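Local coordinates for protein alpha-glucosidase ([Eubacterium] rectale, PDB 6PNR) that probably hydrolyses alpha-glycosides of sulfoquinovose, such as those derived from sulfolipids, as a sulfoquinovosidase of glycoside hydrolase family 31, at residues Q169-S174 with T226-Q231; A479-C484 with P575-Y580. All coordinates share one frame; numbering follows the deposited sequence.

How the interactions relate
Both interactions are buried and small, and their centres are about 12 Å apart. They are joined directly: the side chain of Gln231, from interaction 1, donates through NE2 to the backbone O of Gly483 in interaction 2, a probable hydrogen bond of 3.0 Å, and Thr171 packs on Met482. Helix 217-228 serves both, since its end supplies Phe228 to interaction 1 while its Leu221 touches Met481 and Met578 of interaction 2. The chemistry differs with the setting. Where strand 168-174 meets that helix, an amide and a threonine press on an aromatic ring; where helix 469-481 meets the 575-580 loop, sulfur, methyl and proline groups make an apolar cluster.

Interaction 1 (Q169-S174 with T226-Q231); sequences QPTFVS and TYFGRQ
Thr171 and Phe228 mark the closest backbone approach, with their CA atoms 10.8 Å apart, so the strand and the helix end meet through side chains alone. The Phe228 ring spans the gap; its far end, CZ with CE1 and CE2, makes the contact. The Gln169 amide comes over one face, offset toward the rim, with NE2 3.5 Å from CZ of Phe228; amide and ring planes are 58° apart. On the opposite face Tyr227 CD2 stands 3.6 Å above the centre of the Phe228 ring, which is thus held between amide and ring. Thr171 approaches obliquely, its methyl CG2 4.0 Å from Phe228 CZ.

The amide is held from both ends: Gln169 NE2 donates to Thr171 OG1 over 2.8 Å, nearly straight at 162° and almost in the amide plane, and OE1 is hydrogen-bonded to Tyr167. With CG anti to the backbone N (chi1 -163°), the extended Gln169 chain carries NE2 to Phe228 and Thr171 OG1, while the backbone turns at Pro170 in an inverse gamma turn. With an alanine at Thr171, the hydroxyl that receives Gln169 NE2 and pairs with His181 would be gone, which is likely to let the amide turn about its bond to Tyr167 and open a gap beside Phe228 CZ.

His181 lies on strand 178-182, and Val173 packs on Leu220 and Ile224 of helix 217-228, which lies against the sheet containing strand 168-174.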
loop_
_atom_site.group_PDB
_atom_site.type_symbol
_atom_site.label_atom_id
_atom_site.label_comp_id
_atom_site.label_asym_id
_atom_site.label_seq_id
_atom_site.Cartn_x
_atom_site.Cartn_y
_atom_site.Cartn_z
ATOM N N GLN A 169 6.065 17.740 11.907
ATOM C CA GLN A 169 6.460 18.131 13.251
ATOM C C GLN A 169 5.584 17.391 14.247
ATOM O O GLN A 169 4.374 17.262 14.016
ATOM C CB GLN A 169 6.345 19.652 13.471
ATOM C CG GLN A 169 7.124 20.154 14.680
ATOM C CD GLN A 169 7.077 21.665 14.843
ATOM O OE1 GLN A 169 7.535 22.412 13.976
ATOM N NE2 GLN A 169 6.513 22.125 15.963
ATOM N N PRO A 170 6.152 16.887 15.345
ATOM C CA PRO A 170 5.343 16.176 16.339
ATOM C C PRO A 170 4.639 17.144 17.285
ATOM O O PRO A 170 4.887 17.163 18.493
ATOM C CB PRO A 170 6.393 15.310 17.047
ATOM C CG PRO A 170 7.618 16.215 17.064
ATOM C CD PRO A 170 7.590 16.876 15.698
ATOM N N THR A 171 3.740 17.952 16.719
ATOM C CA THR A 171 3.066 19.049 17.404
ATOM C C THR A 171 1.693 19.200 16.766
ATOM O O THR A 171 1.593 19.216 15.534
ATOM C CB THR A 171 3.856 20.353 17.244
ATOM O OG1 THR A 171 5.261 20.088 17.397
ATOM C CG2 THR A 171 3.401 21.412 18.260
ATOM N N PHE A 172 0.643 19.313 17.574
ATOM C CA PHE A 172 -0.665 19.614 17.014
ATOM C C PHE A 172 -1.410 20.593 17.917
ATOM O O PHE A 172 -1.078 20.774 19.091
ATOM C CB PHE A 172 -1.501 18.339 16.775
ATOM C CG PHE A 172 -2.003 17.676 18.037
ATOM C CD1 PHE A 172 -1.243 16.720 18.687
ATOM C CD2 PHE A 172 -3.239 18.011 18.564
ATOM C CE1 PHE A 172 -1.703 16.111 19.853
ATOM C CE2 PHE A 172 -3.710 17.408 19.713
ATOM C CZ PHE A 172 -2.947 16.455 20.358
ATOM N N VAL A 173 -2.415 21.231 17.327
ATOM C CA VAL A 173 -3.314 22.166 17.993
ATOM C C VAL A 173 -4.697 21.535 18.016
ATOM O O VAL A 173 -5.172 21.044 16.986
ATOM C CB VAL A 173 -3.361 23.512 17.255
ATOM C CG1 VAL A 173 -4.408 24.457 17.886
ATOM C CG2 VAL A 173 -1.990 24.156 17.239
ATOM N N SER A 174 -5.351 21.568 19.174
ATOM C CA SER A 174 -6.682 21.008 19.344
ATOM C C SER A 174 -7.730 22.110 19.449
ATOM O O SER A 174 -7.441 23.232 19.875
ATOM C CB SER A 174 -6.750 20.130 20.600
ATOM O OG SER A 174 -8.097 19.927 21.007
ATOM N N THR A 226 6.383 31.907 21.225
ATOM C CA THR A 226 7.260 32.153 22.369
ATOM C C THR A 226 8.120 30.925 22.655
ATOM O O THR A 226 9.313 31.045 22.959
ATOM C CB THR A 226 6.441 32.543 23.606
ATOM O OG1 THR A 226 5.839 33.827 23.392
ATOM C CG2 THR A 226 7.347 32.617 24.853
ATOM N N TYR A 227 7.548 29.729 22.498
ATOM C CA TYR A 227 8.306 28.514 22.779
ATOM C C TYR A 227 9.216 28.121 21.617
ATOM O O TYR A 227 10.388 27.803 21.824
ATOM C CB TYR A 227 7.358 27.354 23.109
ATOM C CG TYR A 227 8.095 26.058 23.359
ATOM C CD1 TYR A 227 8.958 25.927 24.441
ATOM C CD2 TYR A 227 7.942 24.969 22.511
ATOM C CE1 TYR A 227 9.654 24.752 24.668
ATOM C CE2 TYR A 227 8.629 23.781 22.740
ATOM C CZ TYR A 227 9.482 23.683 23.822
ATOM O OH TYR A 227 10.175 22.515 24.059
ATOM N N PHE A 228 8.691 28.101 20.389
ATOM C CA PHE A 228 9.474 27.599 19.259
ATOM C C PHE A 228 10.334 28.669 18.597
ATOM O O PHE A 228 11.395 28.343 18.049
ATOM C CB PHE A 228 8.556 26.991 18.198
ATOM C CG PHE A 228 7.929 25.679 18.600
ATOM C CD1 PHE A 228 8.709 24.548 18.775
ATOM C CD2 PHE A 228 6.557 25.570 18.763
ATOM C CE1 PHE A 228 8.137 23.332 19.123
ATOM C CE2 PHE A 228 5.975 24.340 19.115
ATOM C CZ PHE A 228 6.770 23.228 19.290
ATOM N N GLY A 229 9.887 29.927 18.610
ATOM C CA GLY A 229 10.612 30.998 17.952
ATOM C C GLY A 229 9.749 31.850 17.047
ATOM O O GLY A 229 8.645 31.445 16.667
ATOM N N ARG A 230 10.231 33.047 16.710
ATOM C CA ARG A 230 9.546 33.939 15.787
ATOM C C ARG A 230 10.496 34.361 14.674
ATOM O O ARG A 230 11.703 34.496 14.884
ATOM C CB ARG A 230 8.994 35.182 16.506
ATOM C CG ARG A 230 7.672 34.887 17.223
ATOM C CD ARG A 230 7.280 35.950 18.205
ATOM N NE ARG A 230 6.218 35.468 19.088
ATOM C CZ ARG A 230 5.923 36.021 20.257
ATOM N NH1 ARG A 230 6.613 37.072 20.672
ATOM N NH2 ARG A 230 4.948 35.524 21.010
ATOM N N GLN A 231 9.932 34.574 13.482
ATOM C CA GLN A 231 10.713 34.988 12.325
ATOM C C GLN A 231 10.976 36.498 12.367
ATOM O O GLN A 231 10.168 37.259 12.910
ATOM C CB GLN A 231 9.972 34.631 11.032
ATOM C CG GLN A 231 9.736 33.116 10.824
ATOM C CD GLN A 231 8.414 32.643 11.410
ATOM O OE1 GLN A 231 7.342 32.992 10.910
ATOM N NE2 GLN A 231 8.483 31.835 12.473
#

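Interaction 2 (A479-C484 with P575-Y580); sequences AGMMGC and PLFMHY
Met481 reaches from the last turn of helix 469-481 into the 575-580 segment, where its sulfur is the focus of the contact. The tight part is at Met481 SD, 3.7 Å from Pro575 CG and 3.8 Å from Met578 CE. The Met481 chain is folded at both chi2 (-57°) and chi3 (-61°), which turns CE aside toward Phe577. There the fit is looser: CE of Met481 comes to the ring edge at 4.3 Å from CE1 of Phe577, and Met481 SD lies 5.4 Å from the ring centroid, 61° off the normal, an oblique Met-aromatic contact. Pro575 CB covers one face of that ring, and Tyr587 stacks with it too. Farther along the segment, His579 and Tyr580 are partly exposed and take no part.

Behind Met481 the helix closes in a Schellman motif at Gly483, whose phi is positive: Cys484 N bonds Ala479 O at 3.1 Å and Gly483 N bonds Gly480 O at 3.0 Å. The arrangement is an apolar seam between domains, joining a helix of the family 31 TIM-barrel region to the C-terminal region, with Leu221 of helix 217-228 against both methionines.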
loop_
_atom_site.group_PDB
_atom_site.type_symbol
_atom_site.label_atom_id
_atom_site.label_comp_id
_atom_site.label_asym_id
_atom_site.label_seq_id
_atom_site.Cartn_x
_atom_site.Cartn_y
_atom_site.Cartn_z
ATOM N N ALA A 479 1.272 25.073 8.271
ATOM C CA ALA A 479 2.544 25.624 8.746
ATOM C C ALA A 479 2.314 26.785 9.700
ATOM O O ALA A 479 3.016 26.917 10.715
ATOM C CB ALA A 479 3.411 26.087 7.574
ATOM N N GLY A 480 1.336 27.634 9.384
ATOM C CA GLY A 480 1.079 28.802 10.206
ATOM C C GLY A 480 0.592 28.434 11.590
ATOM O O GLY A 480 0.956 29.083 12.574
ATOM N N MET A 481 -0.230 27.384 11.690
ATOM C CA MET A 481 -0.667 26.919 12.999
ATOM C C MET A 481 0.496 26.360 13.816
ATOM O O MET A 481 0.387 26.264 15.044
ATOM C CB MET A 481 -1.778 25.871 12.849
ATOM C CG MET A 481 -3.106 26.427 12.321
ATOM S SD MET A 481 -3.772 27.773 13.363
ATOM C CE MET A 481 -3.982 26.915 14.918
ATOM N N MET A 482 1.609 26.013 13.170
ATOM C CA MET A 482 2.817 25.590 13.862
ATOM C C MET A 482 3.749 26.744 14.205
ATOM O O MET A 482 4.817 26.498 14.771
ATOM C CB MET A 482 3.582 24.566 13.014
ATOM C CG MET A 482 2.764 23.350 12.656
ATOM S SD MET A 482 2.598 22.193 14.040
ATOM C CE MET A 482 1.134 22.800 14.906
ATOM N N GLY A 483 3.382 27.985 13.879
ATOM C CA GLY A 483 4.237 29.120 14.171
ATOM C C GLY A 483 5.194 29.526 13.067
ATOM O O GLY A 483 6.029 30.414 13.289
ATOM N N CYS A 484 5.123 28.894 11.887
ATOM C CA CYS A 484 5.868 29.346 10.712
ATOM C C CYS A 484 4.906 30.204 9.899
ATOM O O CYS A 484 4.134 29.699 9.077
ATOM C CB CYS A 484 6.418 28.166 9.912
ATOM S SG CYS A 484 7.793 27.342 10.745
ATOM N N PRO A 575 -6.184 30.608 9.266
ATOM C CA PRO A 575 -7.427 29.871 9.044
ATOM C C PRO A 575 -8.616 30.721 9.459
ATOM O O PRO A 575 -8.510 31.613 10.305
ATOM C CB PRO A 575 -7.270 28.636 9.937
ATOM C CG PRO A 575 -6.370 29.076 11.023
ATOM C CD PRO A 575 -5.425 30.085 10.417
ATOM N N LEU A 576 -9.757 30.458 8.829
ATOM C CA LEU A 576 -10.913 31.308 9.088
ATOM C C LEU A 576 -11.280 31.321 10.569
ATOM O O LEU A 576 -11.686 32.364 11.096
ATOM C CB LEU A 576 -12.091 30.855 8.231
ATOM C CG LEU A 576 -12.313 31.569 6.898
ATOM C CD1 LEU A 576 -11.080 31.502 5.978
ATOM C CD2 LEU A 576 -13.526 30.971 6.193
ATOM N N PHE A 577 -11.102 30.194 11.264
ATOM C CA PHE A 577 -11.495 30.130 12.665
ATOM C C PHE A 577 -10.564 30.905 13.578
ATOM O O PHE A 577 -10.863 31.020 14.770
ATOM C CB PHE A 577 -11.610 28.669 13.134
ATOM C CG PHE A 577 -10.327 27.877 13.060
ATOM C CD1 PHE A 577 -9.356 28.002 14.037
ATOM C CD2 PHE A 577 -10.110 26.969 12.022
ATOM C CE1 PHE A 577 -8.186 27.266 13.981
ATOM C CE2 PHE A 577 -8.933 26.222 11.962
ATOM C CZ PHE A 577 -7.975 26.365 12.948
ATOM N N MET A 578 -9.458 31.449 13.064
ATOM C CA MET A 578 -8.585 32.247 13.913
ATOM C C MET A 578 -9.229 33.572 14.287
ATOM O O MET A 578 -8.892 34.144 15.328
ATOM C CB MET A 578 -7.245 32.500 13.227
ATOM C CG MET A 578 -6.248 33.231 14.103
ATOM S SD MET A 578 -4.575 33.140 13.464
ATOM C CE MET A 578 -4.076 31.519 14.058
ATOM N N HIS A 579 -10.147 34.079 13.461
ATOM C CA HIS A 579 -10.835 35.326 13.759
ATOM C C HIS A 579 -12.342 35.165 13.850
ATOM O O HIS A 579 -13.034 36.142 14.153
ATOM C CB HIS A 579 -10.510 36.393 12.710
ATOM C CG HIS A 579 -9.090 36.852 12.746
ATOM N ND1 HIS A 579 -8.565 37.556 13.809
ATOM C CD2 HIS A 579 -8.084 36.711 11.849
ATOM C CE1 HIS A 579 -7.294 37.827 13.565
ATOM N NE2 HIS A 579 -6.975 37.318 12.388
ATOM N N TYR A 580 -12.872 33.970 13.581
ATOM C CA TYR A 580 -14.296 33.681 13.727
ATOM C C TYR A 580 -14.427 32.352 14.462
ATOM O O TYR A 580 -14.798 31.334 13.876
ATOM C CB TYR A 580 -14.987 33.665 12.365
ATOM C CG TYR A 580 -14.752 34.953 11.619
ATOM C CD1 TYR A 580 -15.517 36.086 11.897
ATOM C CD2 TYR A 580 -13.744 35.058 10.666
ATOM C CE1 TYR A 580 -15.304 37.269 11.228
ATOM C CE2 TYR A 580 -13.519 36.249 9.988
ATOM C CZ TYR A 580 -14.304 37.354 10.278
ATOM O OH TYR A 580 -14.090 38.547 9.624
#